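Local coordinates for protein citrate synthase (Metallosphaera sedula, PDB 6ABW) that probably catalyses the condensation of oxaloacetate with acetyl-CoA and water to give citrate and free CoA, a step of the tricarboxylic acid cycle, at residues E251-K255 with R256-E260; D325-S328 with G329-F332; L72-Q75 with R76-A80. All blocks are in the same frame, centred on the assembly; numbering follows the deposited sequence.

Contact 1 of 3, residues E251-K255 with R256-E260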
loop_
_atom_site.group_PDB
_atom_site.type_symbol
_atom_site.label_atom_id
_atom_site.label_comp_id
_atom_site.label_asym_id
_atom_site.label_seq_id
_atom_site.Cartn_x
_atom_site.Cartn_y
_atom_site.Cartn_z
ATOM N N GLU A 251 27.515 4.207 31.409
ATOM C CA GLU A 251 28.912 4.060 30.989
ATOM C C GLU A 251 29.307 2.629 30.749
ATOM O O GLU A 251 29.955 2.312 29.754
ATOM C CB GLU A 251 29.872 4.649 32.022
ATOM C CG GLU A 251 29.966 6.142 31.872
ATOM C CD GLU A 251 30.999 6.846 32.797
ATOM O OE1 GLU A 251 31.907 6.167 33.435
ATOM O OE2 GLU A 251 30.886 8.121 32.789
ATOM N N SER A 252 28.874 1.744 31.649
ATOM C CA SER A 252 29.149 0.322 31.496
ATOM C C SER A 252 28.508 -0.294 30.245
ATOM O O SER A 252 29.194 -1.025 29.501
ATOM C CB SER A 252 28.768 -0.480 32.779
ATOM O OG SER A 252 28.835 -1.873 32.540
ATOM N N TRP A 253 27.232 0.021 29.999
ATOM C CA TRP A 253 26.573 -0.404 28.803
ATOM C C TRP A 253 27.332 0.091 27.547
ATOM O O TRP A 253 27.506 -0.669 26.595
ATOM C CB TRP A 253 25.145 0.077 28.797
ATOM C CG TRP A 253 24.314 -0.340 27.626
ATOM C CD1 TRP A 253 23.431 -1.383 27.573
ATOM C CD2 TRP A 253 24.223 0.342 26.362
ATOM N NE1 TRP A 253 22.864 -1.444 26.318
ATOM C CE2 TRP A 253 23.317 -0.379 25.571
ATOM C CE3 TRP A 253 24.848 1.502 25.816
ATOM C CZ2 TRP A 253 22.968 0.019 24.285
ATOM C CZ3 TRP A 253 24.511 1.888 24.523
ATOM C CH2 TRP A 253 23.599 1.142 23.751
ATOM N N PHE A 254 27.712 1.338 27.575
ATOM C CA PHE A 254 28.409 1.968 26.403
ATOM C C PHE A 254 29.769 1.263 26.228
ATOM O O PHE A 254 30.121 0.894 25.100
ATOM C CB PHE A 254 28.632 3.455 26.626
ATOM C CG PHE A 254 29.154 4.199 25.408
ATOM C CD1 PHE A 254 28.301 4.686 24.423
ATOM C CD2 PHE A 254 30.486 4.487 25.286
ATOM C CE1 PHE A 254 28.822 5.394 23.285
ATOM C CE2 PHE A 254 30.979 5.224 24.208
ATOM C CZ PHE A 254 30.145 5.657 23.202
ATOM N N LYS A 255 30.508 1.051 27.326
ATOM C CA LYS A 255 31.798 0.280 27.246
ATOM C C LYS A 255 31.650 -1.110 26.621
ATOM O O LYS A 255 32.374 -1.508 25.672
ATOM C CB LYS A 255 32.471 0.254 28.610
ATOM C CG LYS A 255 33.833 -0.478 28.647
ATOM C CD LYS A 255 34.799 -0.010 27.561
ATOM C CE LYS A 255 36.157 -0.728 27.637
ATOM N NZ LYS A 255 36.990 -0.102 28.662
ATOM N N ARG A 256 30.650 -1.843 27.079
ATOM C CA ARG A 256 30.403 -3.205 26.634
ATOM C C ARG A 256 29.827 -3.319 25.214
ATOM O O ARG A 256 30.378 -4.015 24.387
ATOM C CB ARG A 256 29.543 -3.929 27.722
ATOM C CG ARG A 256 30.216 -3.928 29.155
ATOM C CD ARG A 256 29.279 -4.257 30.347
ATOM N NE ARG A 256 28.059 -4.895 29.864
ATOM C CZ ARG A 256 26.810 -4.390 29.919
ATOM N NH1 ARG A 256 25.826 -5.059 29.326
ATOM N NH2 ARG A 256 26.502 -3.271 30.588
ATOM N N LYS A 257 28.743 -2.596 24.888
ATOM C CA LYS A 257 28.026 -2.750 23.652
ATOM C C LYS A 257 28.640 -1.963 22.483
ATOM O O LYS A 257 28.612 -2.434 21.352
ATOM C CB LYS A 257 26.564 -2.352 23.794
ATOM C CG LYS A 257 25.819 -3.050 24.925
ATOM C CD LYS A 257 25.474 -4.501 24.618
ATOM C CE LYS A 257 24.912 -5.213 25.853
ATOM N NZ LYS A 257 24.804 -6.681 25.609
ATOM N N ILE A 258 29.097 -0.747 22.776
ATOM C CA ILE A 258 29.578 0.189 21.754
ATOM C C ILE A 258 31.105 0.129 21.568
ATOM O O ILE A 258 31.563 -0.036 20.436
ATOM C CB ILE A 258 29.113 1.651 22.045
ATOM C CG1 ILE A 258 27.581 1.698 22.229
ATOM C CG2 ILE A 258 29.573 2.596 20.936
ATOM C CD1 ILE A 258 26.734 1.152 21.096
ATOM N N ILE A 259 31.858 0.319 22.631
ATOM C CA ILE A 259 33.320 0.376 22.546
ATOM C C ILE A 259 33.847 -1.048 22.239
ATOM O O ILE A 259 34.635 -1.193 21.311
ATOM C CB ILE A 259 33.989 0.998 23.776
ATOM C CG1 ILE A 259 33.553 2.444 24.040
ATOM C CG2 ILE A 259 35.537 0.961 23.708
ATOM C CD1 ILE A 259 33.789 3.353 22.846
ATOM N N GLU A 260 33.397 -2.080 22.968
ATOM C CA GLU A 260 33.949 -3.464 22.827
ATOM C C GLU A 260 33.226 -4.252 21.784
ATOM O O GLU A 260 33.853 -4.861 20.926
ATOM C CB GLU A 260 33.974 -4.157 24.200
ATOM C CG GLU A 260 34.780 -3.400 25.265
ATOM C CD GLU A 260 36.313 -3.299 25.005
ATOM O OE1 GLU A 260 36.894 -4.340 24.622
ATOM O OE2 GLU A 260 36.966 -2.213 25.216
#
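Helix 250-260 finishes in a wide, pi-type turn, and it is here that Phe254 and Lys255 meet Ile258, Ile259 and Glu260. Phe254 O is shared: Ile258 N reaches it at 3.0 Å with the donor tilted 31° from the carbonyl plane, while Ile259 N, five residues on, makes a straighter bond of 3.1 Å. Lys255 O then takes Glu260 N at 2.9 Å, again a five-residue step.

Trp253, its CG anti to the backbone N (chi1 -178°), turns one indole face to Lys257, whose CG stands 3.7 Å from the centroid of the five-membered ring in a CH-pi contact. The lysine chain bends at chi2 (-75°) and its amine leads off from there. Trp253 NE1 is hydrogen-bonded to Glu243 OE2 of helix 233-244. The Phe254 ring is covered on one face by Ile258, with CG2 at 3.7 Å from Phe254 CE1, and Ile259 CD1 comes to 3.6 Å from Phe254 CE2.

On the outer side, Arg256 folds back so that Ser252 OG lies at the edge of its guanidinium, in plane; the bond from Arg256 NH2 is straight but weak at 3.3 Å. Lys255 NZ and Glu260 OE2 are opposite charges 4.0 Å apart, beyond a salt bridge, which probably attract each other weakly.

Trp253 and Phe254 both rest on Leu307 of helix 295-315, and Phe254 also lies close to Leu265, a residue of the acetyl-CoA site. The chemistry implies a helix end held by greasy contacts on its inner side and by its wide-turn backbone bonds, with the Lys255 and Glu260 pair probably adding a loose attraction at the surface.

Contact 2 of 3, residues D325-S328 with G329-F332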
loop_
_atom_site.group_PDB
_atom_site.type_symbol
_atom_site.label_atom_id
_atom_site.label_comp_id
_atom_site.label_asym_id
_atom_site.label_seq_id
_atom_site.Cartn_x
_atom_site.Cartn_y
_atom_site.Cartn_z
ATOM N N ASP A 325 15.684 10.602 15.763
ATOM C CA ASP A 325 15.111 9.436 16.479
ATOM C C ASP A 325 15.636 9.270 17.906
ATOM O O ASP A 325 15.141 8.438 18.653
ATOM C CB ASP A 325 15.274 8.195 15.632
ATOM C CG ASP A 325 14.678 8.365 14.160
ATOM O OD1 ASP A 325 13.492 8.862 13.983
ATOM O OD2 ASP A 325 15.443 8.047 13.178
ATOM N N PHE A 326 16.675 10.021 18.276
ATOM C CA PHE A 326 17.372 9.813 19.543
ATOM C C PHE A 326 16.535 10.248 20.745
ATOM O O PHE A 326 16.472 9.541 21.734
ATOM C CB PHE A 326 18.777 10.513 19.551
ATOM C CG PHE A 326 19.665 10.032 20.687
ATOM C CD1 PHE A 326 20.264 8.832 20.631
ATOM C CD2 PHE A 326 19.756 10.769 21.865
ATOM C CE1 PHE A 326 21.034 8.387 21.684
ATOM C CE2 PHE A 326 20.537 10.346 22.906
ATOM C CZ PHE A 326 21.180 9.171 22.823
ATOM N N TYR A 327 15.934 11.446 20.674
ATOM C CA TYR A 327 15.134 12.005 21.746
ATOM C C TYR A 327 13.610 11.990 21.500
ATOM O O TYR A 327 12.865 12.329 22.400
ATOM C CB TYR A 327 15.560 13.447 22.006
ATOM C CG TYR A 327 16.818 13.576 22.814
ATOM C CD1 TYR A 327 16.792 13.259 24.144
ATOM C CD2 TYR A 327 17.981 14.058 22.275
ATOM C CE1 TYR A 327 17.932 13.382 24.923
ATOM C CE2 TYR A 327 19.157 14.185 23.043
ATOM C CZ TYR A 327 19.118 13.834 24.355
ATOM O OH TYR A 327 20.235 13.931 25.198
ATOM N N SER A 328 13.138 11.521 20.345
ATOM C CA SER A 328 11.680 11.584 20.103
ATOM C C SER A 328 10.940 10.613 21.021
ATOM O O SER A 328 9.898 10.959 21.616
ATOM C CB SER A 328 11.390 11.307 18.610
ATOM O OG SER A 328 11.851 10.008 18.216
ATOM N N GLY A 329 11.488 9.408 21.197
ATOM C CA GLY A 329 10.974 8.446 22.101
ATOM C C GLY A 329 10.872 8.941 23.531
ATOM O O GLY A 329 9.889 8.683 24.250
ATOM N N VAL A 330 11.889 9.648 23.996
ATOM C CA VAL A 330 11.846 10.275 25.297
ATOM C C VAL A 330 10.641 11.205 25.441
ATOM O O VAL A 330 9.973 11.159 26.456
ATOM C CB VAL A 330 13.158 11.001 25.670
ATOM C CG1 VAL A 330 13.037 11.612 27.091
ATOM C CG2 VAL A 330 14.304 10.002 25.627
ATOM N N VAL A 331 10.361 12.043 24.462
ATOM C CA VAL A 331 9.181 12.905 24.446
ATOM C C VAL A 331 7.911 12.061 24.485
ATOM O O VAL A 331 7.031 12.264 25.346
ATOM C CB VAL A 331 9.184 13.845 23.235
ATOM C CG1 VAL A 331 7.903 14.616 23.131
ATOM C CG2 VAL A 331 10.325 14.854 23.333
ATOM N N PHE A 332 7.813 11.081 23.605
ATOM C CA PHE A 332 6.577 10.292 23.559
ATOM C C PHE A 332 6.314 9.508 24.843
ATOM O O PHE A 332 5.162 9.470 25.376
ATOM C CB PHE A 332 6.592 9.327 22.367
ATOM C CG PHE A 332 6.695 9.975 21.022
ATOM C CD1 PHE A 332 6.018 11.142 20.690
ATOM C CD2 PHE A 332 7.488 9.325 20.024
ATOM C CE1 PHE A 332 6.112 11.680 19.442
ATOM C CE2 PHE A 332 7.541 9.913 18.757
ATOM C CZ PHE A 332 6.805 11.042 18.516
HETATM O O HOH W 1 13.475 7.338 20.327
HETATM O O HOH W 2 14.298 8.625 22.565
#
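Asp325 O and Gly329 N both grip one water, which donates to the carbonyl at 2.6 Å and accepts from the amide at 3.0 Å. A second water does the same one residue on, bridging Phe326 O to Val330 N, also 3.0 Å from that nitrogen. This is a hydrated turn of helix 325-335: two successive four-residue backbone links each run through one ordered water instead of closing directly. Direct bonding takes over with Val331 N to Tyr327 O, a long 3.3 Å, and tightens at Phe332 N to Ser328 O, 2.9 Å.

Asp325 is the predicted active-site acid, so the watered turn carries a probable catalytic residue. Tyr192 OH ties the turn together from outside, bonding both Asp325 OD1 and Ser328 OG. The serine hydroxyl lies between its own backbone N and carbonyl carbon (chi1 60°), on the side where that tyrosine meets it. Phe326 packs edge-to-face on Phe268, of the acetyl-CoA site, and on Phe241, while Tyr327 OH bonds Glu308.

Farther along, the Phe332 ring lies with one face over the Ser328 carbonyl, toward the rim, and Phe332 CD2 is 3.3 Å from Ser328 O.

Contact 3 of 3, residues L72-Q75 with R76-A80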
loop_
_atom_site.group_PDB
_atom_site.type_symbol
_atom_site.label_atom_id
_atom_site.label_comp_id
_atom_site.label_asym_id
_atom_site.label_seq_id
_atom_site.Cartn_x
_atom_site.Cartn_y
_atom_site.Cartn_z
ATOM N N LEU A 72 -8.393 34.024 9.332
ATOM C CA LEU A 72 -9.638 33.480 8.790
ATOM C C LEU A 72 -9.341 32.095 8.155
ATOM O O LEU A 72 -10.166 31.164 8.256
ATOM C CB LEU A 72 -10.224 34.424 7.754
ATOM C CG LEU A 72 -11.605 34.028 7.187
ATOM C CD1 LEU A 72 -12.701 34.211 8.233
ATOM C CD2 LEU A 72 -11.948 34.834 5.925
ATOM N N GLN A 73 -8.201 31.997 7.491
ATOM C CA GLN A 73 -7.774 30.715 6.930
ATOM C C GLN A 73 -7.603 29.693 8.037
ATOM O O GLN A 73 -8.074 28.523 7.913
ATOM C CB GLN A 73 -6.541 30.807 6.085
ATOM C CG GLN A 73 -6.759 31.468 4.768
ATOM C CD GLN A 73 -5.491 31.810 4.023
ATOM O OE1 GLN A 73 -4.405 32.002 4.587
ATOM N NE2 GLN A 73 -5.647 31.956 2.750
ATOM N N LEU A 74 -6.986 30.100 9.125
ATOM C CA LEU A 74 -6.740 29.200 10.233
ATOM C C LEU A 74 -8.024 28.723 10.857
ATOM O O LEU A 74 -8.190 27.575 11.218
ATOM C CB LEU A 74 -5.895 29.845 11.291
ATOM C CG LEU A 74 -5.500 29.001 12.496
ATOM C CD1 LEU A 74 -4.828 27.668 12.117
ATOM C CD2 LEU A 74 -4.549 29.782 13.347
ATOM N N GLN A 75 -8.941 29.657 11.044
ATOM C CA GLN A 75 -10.265 29.329 11.530
ATOM C C GLN A 75 -11.039 28.302 10.702
ATOM O O GLN A 75 -11.692 27.408 11.297
ATOM C CB GLN A 75 -11.057 30.637 11.684
ATOM C CG GLN A 75 -12.470 30.584 12.179
ATOM C CD GLN A 75 -13.174 31.941 11.925
ATOM O OE1 GLN A 75 -14.377 31.967 11.629
ATOM N NE2 GLN A 75 -12.397 33.074 11.981
ATOM N N ARG A 76 -11.015 28.435 9.381
ATOM C CA ARG A 76 -11.714 27.502 8.503
ATOM C C ARG A 76 -11.053 26.119 8.592
ATOM O O ARG A 76 -11.736 25.098 8.631
ATOM C CB ARG A 76 -11.714 27.963 7.039
ATOM C CG ARG A 76 -12.820 29.013 6.737
ATOM C CD ARG A 76 -12.782 29.446 5.271
ATOM N NE ARG A 76 -12.079 30.725 5.107
ATOM C CZ ARG A 76 -11.002 30.959 4.338
ATOM N NH1 ARG A 76 -10.434 30.023 3.569
ATOM N NH2 ARG A 76 -10.488 32.182 4.317
ATOM N N LEU A 77 -9.722 26.118 8.684
ATOM C CA LEU A 77 -8.964 24.868 8.838
ATOM C C LEU A 77 -9.280 24.165 10.104
ATOM O O LEU A 77 -9.486 22.959 10.081
ATOM C CB LEU A 77 -7.466 25.133 8.742
ATOM C CG LEU A 77 -6.550 23.945 9.121
ATOM C CD1 LEU A 77 -6.847 22.856 8.179
ATOM C CD2 LEU A 77 -5.124 24.388 8.925
ATOM N N LYS A 78 -9.270 24.858 11.232
ATOM C CA LYS A 78 -9.668 24.283 12.466
ATOM C C LYS A 78 -11.078 23.696 12.502
ATOM O O LYS A 78 -11.263 22.610 13.067
ATOM C CB LYS A 78 -9.510 25.298 13.561
ATOM C CG LYS A 78 -8.058 25.581 13.879
ATOM C CD LYS A 78 -7.973 26.657 14.928
ATOM C CE LYS A 78 -6.544 26.736 15.457
ATOM N NZ LYS A 78 -6.524 27.833 16.452
ATOM N N SER A 79 -12.069 24.405 11.963
ATOM C CA SER A 79 -13.453 23.856 11.898
ATOM C C SER A 79 -13.499 22.579 11.023
ATOM O O SER A 79 -14.226 21.633 11.342
ATOM C CB SER A 79 -14.416 24.854 11.238
ATOM O OG SER A 79 -14.374 26.031 11.958
ATOM N N ALA A 80 -12.742 22.566 9.950
ATOM C CA ALA A 80 -12.703 21.376 9.057
ATOM C C ALA A 80 -12.086 20.152 9.784
ATOM O O ALA A 80 -12.622 19.033 9.708
ATOM C CB ALA A 80 -11.944 21.681 7.806
#
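Leu74 and Lys78, one turn apart on helix 71-84, meet at the surface. The lysine chain, extended beyond CG, crosses the leucine at a slant, so that Lys78 CE rests 3.9 Å from Leu74 CD1, while Lys78 CG passes 3.3 Å from Leu74 O. With an alanine in place of Lys78, the flank of Leu74 now lined by methylenes would probably lose that cover and its isobutyl group would be freer to turn.

Arg76 makes the other pairing. Its CG is anti to the carbonyl carbon (chi1 -82°) and its chain bends at chi3, which carries the guanidinium back along the helix to Leu72. Leu72 CD2 meets the edge of the group in its plane, 3.4 Å from Arg76 NH2. Over a face of the guanidinium lie Leu72 O and the backbone of Gln73, its N and CA, the CA offset toward the rim.

Regular four-residue backbone bonds set the spacing of these pairs, an unbroken ladder in which Arg76, Leu77, Lys78 and Ser79 each give their N-H to the carbonyl one turn back; Lys78 N to Leu74 O, at 2.9 Å, is the rung beneath the first pair. Beyond them, Gln73 OE1 turns back to Thr70 N, just ahead of the helix, and a glycerol, probably from the crystallisation liquor, lies beside Lys78.

Inward, Leu77 packs on His61 of helix 56-65 and Val133 of helix 128-151, whereas Leu74 touches Glu57 and Glu58 of helix 56-65 and also Ile386 of the second subunit.

Each contact lies within a single helix, yet their places differ. Contact 2 is buried, about 12 Å from the chain centre; contact 1 is partly buried at about 30 Å, and contact 3 is at the surface, at the far side of the centre from contact 1, their centres about 51 Å apart. Contacts 1 and 2 lean on the same helices, 233-244 and 295-315, and both border the acetyl-CoA site, whereas contact 3 is remote from it and touches the second subunit. The backbone bonding differs too: a wide turn in contact 1, water bridges in contact 2, and an ordinary helical ladder in contact 3.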